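Local coordinates for type II secretion system protein H (Vibrio cholerae, PDB 4DQ9), which forms part of the pseudopilus tip complex that recognises and binds substrates, such as proteases and toxins, for energy-dependent type II secretion from the periplasm, at residues R41-Q46 against W53-N58; Q15-L20 against F31-D36. All blocks are in the same frame, centred on the assembly; numbering follows the deposited sequence.

Interaction 1 (R41-Q46 against W53-N58); sequences RLTFLQ and WQKWQN. With NA (sodium ion), chain C; NA (sodium ion), chain D.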
loop_
_atom_site.group_PDB
_atom_site.type_symbol
_atom_site.label_atom_id
_atom_site.label_comp_id
_atom_site.label_asym_id
_atom_site.label_seq_id
_atom_site.Cartn_x
_atom_site.Cartn_y
_atom_site.Cartn_z
ATOM N N ARG A 41 -9.805 13.045 9.623
ATOM C CA ARG A 41 -9.039 12.108 10.411
ATOM C C ARG A 41 -7.701 11.825 9.768
ATOM O O ARG A 41 -7.615 11.783 8.495
ATOM C CB ARG A 41 -9.861 10.830 10.529
ATOM C CG ARG A 41 -9.362 10.036 11.683
ATOM C CD ARG A 41 -10.348 8.903 12.079
ATOM N NE ARG A 41 -11.690 9.389 12.303
ATOM C CZ ARG A 41 -12.765 8.617 12.145
ATOM N NH1 ARG A 41 -12.642 7.329 11.778
ATOM N NH2 ARG A 41 -13.965 9.124 12.354
ATOM N N LEU A 42 -6.664 11.574 10.595
ATOM C CA LEU A 42 -5.393 11.175 10.057
ATOM C C LEU A 42 -5.118 9.896 10.802
ATOM O O LEU A 42 -5.213 9.858 12.079
ATOM C CB LEU A 42 -4.357 12.236 10.385
ATOM C CG LEU A 42 -4.591 13.622 9.758
ATOM C CD1 LEU A 42 -3.704 14.705 10.490
ATOM C CD2 LEU A 42 -4.354 13.441 8.240
ATOM N N THR A 43 -4.709 8.876 10.048
ATOM C CA THR A 43 -4.359 7.596 10.745
ATOM C C THR A 43 -2.945 7.169 10.361
ATOM O O THR A 43 -2.571 7.291 9.201
ATOM C CB THR A 43 -5.296 6.496 10.255
ATOM O OG1 THR A 43 -6.649 6.959 10.482
ATOM C CG2 THR A 43 -5.118 5.121 11.061
ATOM N N PHE A 44 -2.185 6.688 11.357
ATOM C CA PHE A 44 -0.757 6.440 11.209
ATOM C C PHE A 44 -0.573 4.936 11.199
ATOM O O PHE A 44 -0.915 4.285 12.160
ATOM C CB PHE A 44 -0.015 7.140 12.345
ATOM C CG PHE A 44 -0.262 8.659 12.306
ATOM C CD1 PHE A 44 0.531 9.467 11.535
ATOM C CD2 PHE A 44 -1.269 9.199 13.106
ATOM C CE1 PHE A 44 0.294 10.856 11.468
ATOM C CE2 PHE A 44 -1.495 10.607 13.010
ATOM C CZ PHE A 44 -0.715 11.349 12.186
ATOM N N LEU A 45 -0.151 4.413 10.057
ATOM C CA LEU A 45 -0.160 2.974 9.716
ATOM C C LEU A 45 1.259 2.404 9.560
ATOM O O LEU A 45 2.218 3.114 9.242
ATOM C CB LEU A 45 -0.866 2.786 8.386
ATOM C CG LEU A 45 -2.278 3.342 8.373
ATOM C CD1 LEU A 45 -2.834 3.385 6.944
ATOM C CD2 LEU A 45 -3.211 2.534 9.269
ATOM N N GLN A 46 1.383 1.086 9.786
ATOM C CA GLN A 46 2.541 0.298 9.545
ATOM C C GLN A 46 2.216 -0.817 8.564
ATOM O O GLN A 46 1.161 -1.383 8.598
ATOM C CB GLN A 46 3.069 -0.293 10.815
ATOM C CG GLN A 46 4.424 -1.048 10.678
ATOM C CD GLN A 46 4.912 -1.739 11.949
ATOM O OE1 GLN A 46 4.107 -2.154 12.795
ATOM N NE2 GLN A 46 6.277 -1.921 12.057
ATOM N N TRP A 53 -1.377 -3.210 5.729
ATOM C CA TRP A 53 -1.412 -1.944 6.500
ATOM C C TRP A 53 -2.301 -2.093 7.767
ATOM O O TRP A 53 -3.482 -2.499 7.703
ATOM C CB TRP A 53 -1.941 -0.781 5.678
ATOM C CG TRP A 53 -1.007 -0.451 4.496
ATOM C CD1 TRP A 53 -1.127 -0.733 3.189
ATOM C CD2 TRP A 53 0.224 0.287 4.604
ATOM N NE1 TRP A 53 -0.093 -0.246 2.467
ATOM C CE2 TRP A 53 0.799 0.353 3.326
ATOM C CE3 TRP A 53 0.893 0.868 5.667
ATOM C CZ2 TRP A 53 1.992 1.096 3.082
ATOM C CZ3 TRP A 53 2.070 1.555 5.416
ATOM C CH2 TRP A 53 2.637 1.610 4.172
ATOM N N GLN A 54 -1.730 -1.747 8.912
ATOM C CA GLN A 54 -2.469 -1.759 10.167
ATOM C C GLN A 54 -2.186 -0.504 10.917
ATOM O O GLN A 54 -1.118 0.085 10.746
ATOM C CB GLN A 54 -2.178 -3.027 11.028
ATOM C CG GLN A 54 -2.551 -4.350 10.349
ATOM C CD GLN A 54 -4.076 -4.592 10.213
ATOM O OE1 GLN A 54 -4.892 -4.080 11.000
ATOM N NE2 GLN A 54 -4.462 -5.382 9.222
ATOM N N LYS A 55 -3.103 -0.086 11.797
ATOM C CA LYS A 55 -2.749 1.032 12.661
ATOM C C LYS A 55 -1.471 0.726 13.505
ATOM O O LYS A 55 -1.289 -0.396 14.026
ATOM C CB LYS A 55 -3.916 1.415 13.589
ATOM C CG LYS A 55 -5.164 1.856 12.931
ATOM C CD LYS A 55 -6.221 2.143 14.020
ATOM C CE LYS A 55 -7.496 2.546 13.372
ATOM N NZ LYS A 55 -8.507 2.609 14.485
ATOM N N TRP A 56 -0.567 1.670 13.616
ATOM C CA TRP A 56 0.721 1.381 14.317
ATOM C C TRP A 56 0.488 1.437 15.817
ATOM O O TRP A 56 0.444 2.538 16.381
ATOM C CB TRP A 56 1.799 2.367 13.855
ATOM C CG TRP A 56 3.124 2.156 14.448
ATOM C CD1 TRP A 56 3.699 0.944 14.743
ATOM C CD2 TRP A 56 4.060 3.153 14.919
ATOM N NE1 TRP A 56 4.908 1.127 15.358
ATOM C CE2 TRP A 56 5.167 2.469 15.450
ATOM C CE3 TRP A 56 4.078 4.553 14.931
ATOM C CZ2 TRP A 56 6.279 3.142 15.964
ATOM C CZ3 TRP A 56 5.202 5.202 15.472
ATOM C CH2 TRP A 56 6.262 4.496 15.968
ATOM N N GLN A 57 0.542 0.287 16.479
ATOM C CA GLN A 57 0.406 0.335 17.965
ATOM C C GLN A 57 1.780 0.477 18.540
ATOM O O GLN A 57 2.703 -0.242 18.191
ATOM C CB GLN A 57 -0.426 -0.828 18.513
ATOM C CG GLN A 57 -1.746 -0.798 17.804
ATOM C CD GLN A 57 -2.856 -1.438 18.530
ATOM O OE1 GLN A 57 -3.039 -1.216 19.754
ATOM N NE2 GLN A 57 -3.659 -2.244 17.788
ATOM N N ASN A 58 1.973 1.534 19.336
ATOM C CA ASN A 58 3.303 1.877 19.713
ATOM C C ASN A 58 3.269 2.664 20.994
ATOM O O ASN A 58 2.189 3.127 21.387
ATOM C CB ASN A 58 3.973 2.660 18.622
ATOM C CG ASN A 58 3.394 4.070 18.500
ATOM O OD1 ASN A 58 3.916 4.998 19.120
ATOM N ND2 ASN A 58 2.275 4.222 17.796
HETATM NA NA NA C . -7.515 8.563 8.588
HETATM NA NA NA D . -5.458 -1.626 12.058
HETATM O O HOH W 1 -5.877 -2.087 14.771
#
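Gln-46 and Gln-54 face each other as an antiparallel hydrogen-bonded pair: Gln-46 N reaches Gln-54 O at 2.9 Å, and Gln-54 N returns a bond of the same length to Gln-46 O. A third backbone bond, Trp-56 N to Phe-44 O at 3.0 Å, is nearly straight (169°) and uses a carbonyl lone pair. Between them Leu-45 pairs with Lys-55, its CA only 3.2 Å from Gln-54 O, a CA-H...O contact. Leu-45 CB lies against the benzo carbon CE3 of Trp-53 at 3.8 Å. With CG anti to the backbone N (chi1 -174°), the extended Gln-46 chain brings OE1 3.7 Å from CD1 of Trp-56, the amide plane turned 67° from the indole. Asn-58 CB sits over the centre of one indole face, while its ND2 bonds to Trp-56 O. Thr-43 CG2 touches Lys-55 CG, the two side chains crossing; Thr-43 OG1 binds one sodium ion with Asp-36 and is hydrogen-bonded to Gln-64 OE1. Gln-54 OE1 binds the other sodium ion, 2.7 Å away, alongside Glu-110, while Gln-54 NE2 bonds to Lys-51 O. The arrangement is that of a beta hairpin, strands 41-48 and 54-66, at one margin of the antiparallel sheet.

Interaction 2 (Q15-L20 against F31-D36); sequences QRLLLL and FGVRID. With NA (sodium ion), chain C.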
loop_
_atom_site.group_PDB
_atom_site.type_symbol
_atom_site.label_atom_id
_atom_site.label_comp_id
_atom_site.label_asym_id
_atom_site.label_seq_id
_atom_site.Cartn_x
_atom_site.Cartn_y
_atom_site.Cartn_z
ATOM N N GLN A 15 4.849 16.817 13.905
ATOM C CA GLN A 15 5.597 16.042 14.902
ATOM C C GLN A 15 5.390 14.585 14.663
ATOM O O GLN A 15 6.368 13.799 14.764
ATOM C CB GLN A 15 5.151 16.354 16.296
ATOM C CG GLN A 15 5.444 17.810 16.672
ATOM C CD GLN A 15 4.856 18.189 18.093
ATOM O OE1 GLN A 15 3.887 17.598 18.586
ATOM N NE2 GLN A 15 5.479 19.176 18.756
ATOM N N ARG A 16 4.164 14.217 14.226
ATOM C CA ARG A 16 3.866 12.809 14.032
ATOM C C ARG A 16 4.495 12.306 12.741
ATOM O O ARG A 16 5.017 11.177 12.715
ATOM C CB ARG A 16 2.348 12.572 14.014
ATOM C CG ARG A 16 1.786 12.820 15.424
ATOM C CD ARG A 16 0.295 13.253 15.360
ATOM N NE ARG A 16 -0.247 13.443 16.732
ATOM C CZ ARG A 16 -0.551 12.413 17.480
ATOM N NH1 ARG A 16 -0.408 11.215 16.989
ATOM N NH2 ARG A 16 -1.069 12.549 18.713
ATOM N N LEU A 17 4.494 13.125 11.691
ATOM C CA LEU A 17 5.088 12.715 10.455
ATOM C C LEU A 17 6.643 12.537 10.688
ATOM O O LEU A 17 7.244 11.561 10.188
ATOM C CB LEU A 17 4.812 13.731 9.434
ATOM C CG LEU A 17 5.424 13.467 8.074
ATOM C CD1 LEU A 17 4.864 12.183 7.453
ATOM C CD2 LEU A 17 5.214 14.723 7.160
ATOM N N LEU A 18 7.261 13.485 11.368
ATOM C CA LEU A 18 8.706 13.438 11.597
ATOM C C LEU A 18 8.990 12.160 12.325
ATOM O O LEU A 18 9.961 11.425 12.021
ATOM C CB LEU A 18 9.160 14.661 12.367
ATOM C CG LEU A 18 9.425 15.978 11.682
ATOM C CD1 LEU A 18 10.280 16.916 12.672
ATOM C CD2 LEU A 18 10.148 15.927 10.468
ATOM N N LEU A 19 8.172 11.841 13.340
ATOM C CA LEU A 19 8.382 10.667 14.164
ATOM C C LEU A 19 8.328 9.400 13.328
ATOM O O LEU A 19 9.177 8.460 13.467
ATOM C CB LEU A 19 7.381 10.608 15.321
ATOM C CG LEU A 19 7.737 9.630 16.391
ATOM C CD1 LEU A 19 7.198 10.007 17.831
ATOM C CD2 LEU A 19 7.094 8.321 15.960
ATOM N N LEU A 20 7.347 9.313 12.428
ATOM C CA LEU A 20 7.170 8.096 11.629
ATOM C C LEU A 20 8.342 7.996 10.643
ATOM O O LEU A 20 8.786 6.860 10.424
ATOM C CB LEU A 20 5.967 8.165 10.700
ATOM C CG LEU A 20 4.580 7.672 11.024
ATOM C CD1 LEU A 20 3.624 7.757 9.700
ATOM C CD2 LEU A 20 4.518 6.410 11.878
ATOM N N PHE A 31 6.017 2.777 7.002
ATOM C CA PHE A 31 4.840 3.383 7.612
ATOM C C PHE A 31 4.083 4.219 6.608
ATOM O O PHE A 31 4.481 4.282 5.465
ATOM C CB PHE A 31 5.301 4.216 8.832
ATOM C CG PHE A 31 5.940 3.376 9.905
ATOM C CD1 PHE A 31 7.322 3.082 9.887
ATOM C CD2 PHE A 31 5.188 2.822 10.944
ATOM C CE1 PHE A 31 7.908 2.314 10.849
ATOM C CE2 PHE A 31 5.778 2.014 11.887
ATOM C CZ PHE A 31 7.113 1.769 11.884
ATOM N N GLY A 32 2.970 4.774 7.011
ATOM C CA GLY A 32 2.193 5.515 6.086
ATOM C C GLY A 32 1.188 6.382 6.840
ATOM O O GLY A 32 0.917 6.131 8.008
ATOM N N VAL A 33 0.572 7.361 6.141
ATOM C CA VAL A 33 -0.458 8.167 6.738
ATOM C C VAL A 33 -1.679 8.106 5.796
ATOM O O VAL A 33 -1.555 8.242 4.579
ATOM C CB VAL A 33 -0.080 9.630 6.913
ATOM C CG1 VAL A 33 -1.303 10.368 7.396
ATOM C CG2 VAL A 33 1.119 9.774 7.758
ATOM N N ARG A 34 -2.844 7.702 6.342
ATOM C CA ARG A 34 -4.120 7.777 5.618
ATOM C C ARG A 34 -4.848 9.078 6.007
ATOM O O ARG A 34 -4.945 9.361 7.226
ATOM C CB ARG A 34 -4.980 6.575 5.848
ATOM C CG ARG A 34 -6.129 6.661 4.828
ATOM C CD ARG A 34 -6.948 5.514 4.828
ATOM N NE ARG A 34 -7.686 5.559 6.084
ATOM C CZ ARG A 34 -7.579 4.692 7.074
ATOM N NH1 ARG A 34 -6.750 3.672 7.022
ATOM N NH2 ARG A 34 -8.314 4.913 8.162
ATOM N N ILE A 35 -5.138 9.950 5.029
ATOM C CA ILE A 35 -5.884 11.129 5.283
ATOM C C ILE A 35 -7.342 10.899 4.830
ATOM O O ILE A 35 -7.584 10.498 3.691
ATOM C CB ILE A 35 -5.257 12.245 4.407
ATOM C CG1 ILE A 35 -3.737 12.375 4.625
ATOM C CG2 ILE A 35 -6.005 13.602 4.675
ATOM C CD1 ILE A 35 -2.983 13.263 3.573
ATOM N N ASP A 36 -8.314 11.178 5.698
ATOM C CA ASP A 36 -9.751 11.040 5.413
ATOM C C ASP A 36 -10.346 12.436 5.533
ATOM O O ASP A 36 -10.605 12.935 6.590
ATOM C CB ASP A 36 -10.369 10.056 6.342
ATOM C CG ASP A 36 -9.814 8.547 6.168
ATOM O OD1 ASP A 36 -9.665 8.034 4.996
ATOM O OD2 ASP A 36 -9.713 7.742 7.204
HETATM NA NA NA C . -7.515 8.563 8.588
#
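Leu-20, on the buried side of the N-terminal helix, carries most of the contact with strand 31-36, and its two methyls reach Phe-31, Gly-32 and Val-33. CB leads to CG, which lies 4.2 Å from Phe-31 CB. The first torsion, chi1 -93°, is displaced from the usual staggered value, although CG still lies beside the backbone N. Methyl CD2 takes the Phe-31 end, meeting both CB and the ring carbon CD2 of that residue at 3.8 Å and approaching the ring obliquely. The other methyl, CD1, stays near Phe-31 CB as well but goes further along the strand: it comes 3.6 Å from the carbonyl oxygen of Gly-32 and packs on Val-33 CG2 at 3.8 Å. One turn earlier in the helix, Leu-17 CD1 makes a looser approach of 4.5 Å to the same Val-33 methyl. The helix and strand segments run roughly antiparallel, 154° between their directions, with axes 9.5 Å apart. Val-117 of the neighbouring strand lies against both leucines, and the indole of Trp-56 meets Leu-20 and stacks edge-to-face with Phe-31.

Farther along the strand, Arg-34 forms a side-on salt bridge with Asp-36, NE and NH2 both donating to OD2. The bend at chi3 (70°) helps bring the guanidinium round to it, and Asp-36 OD2 also binds the sodium ion at 2.7 Å. Arg-34 NH1 turns instead to Glu-110 and the carbonyl of Pro-111.

No hydrogen bond joins helix to strand here, so the contact rests on apolar packing of buried leucine, phenylalanine and valine. Polar and ionic chemistry is kept on the side of the strand remote from the helix, where the Asp-36 carboxylate meets both the arginine and the ion, which would probably stabilise it as the anion.

How the interactions relate
Strand 31-36 of interaction 2 and strand 41-48 of interaction 1 are neighbours in one antiparallel sheet, and the two contact centres lie about 8 Å apart. In sequence they come in series: the helix of interaction 2 leads to strand 31-36, then the hairpin of interaction 1 follows. Probable backbone hydrogen bonds, Thr-43 N to Arg-34 O and Leu-45 N to Gly-32 O, both 2.9 Å, join them directly. Both contacts also reach the same sodium ion. Together they show the pseudopilin plan, with the long N-terminal helix packed on an antiparallel sheet: interaction 2 joins the helix to the sheet, and interaction 1 extends the sheet to its 54-66 margin.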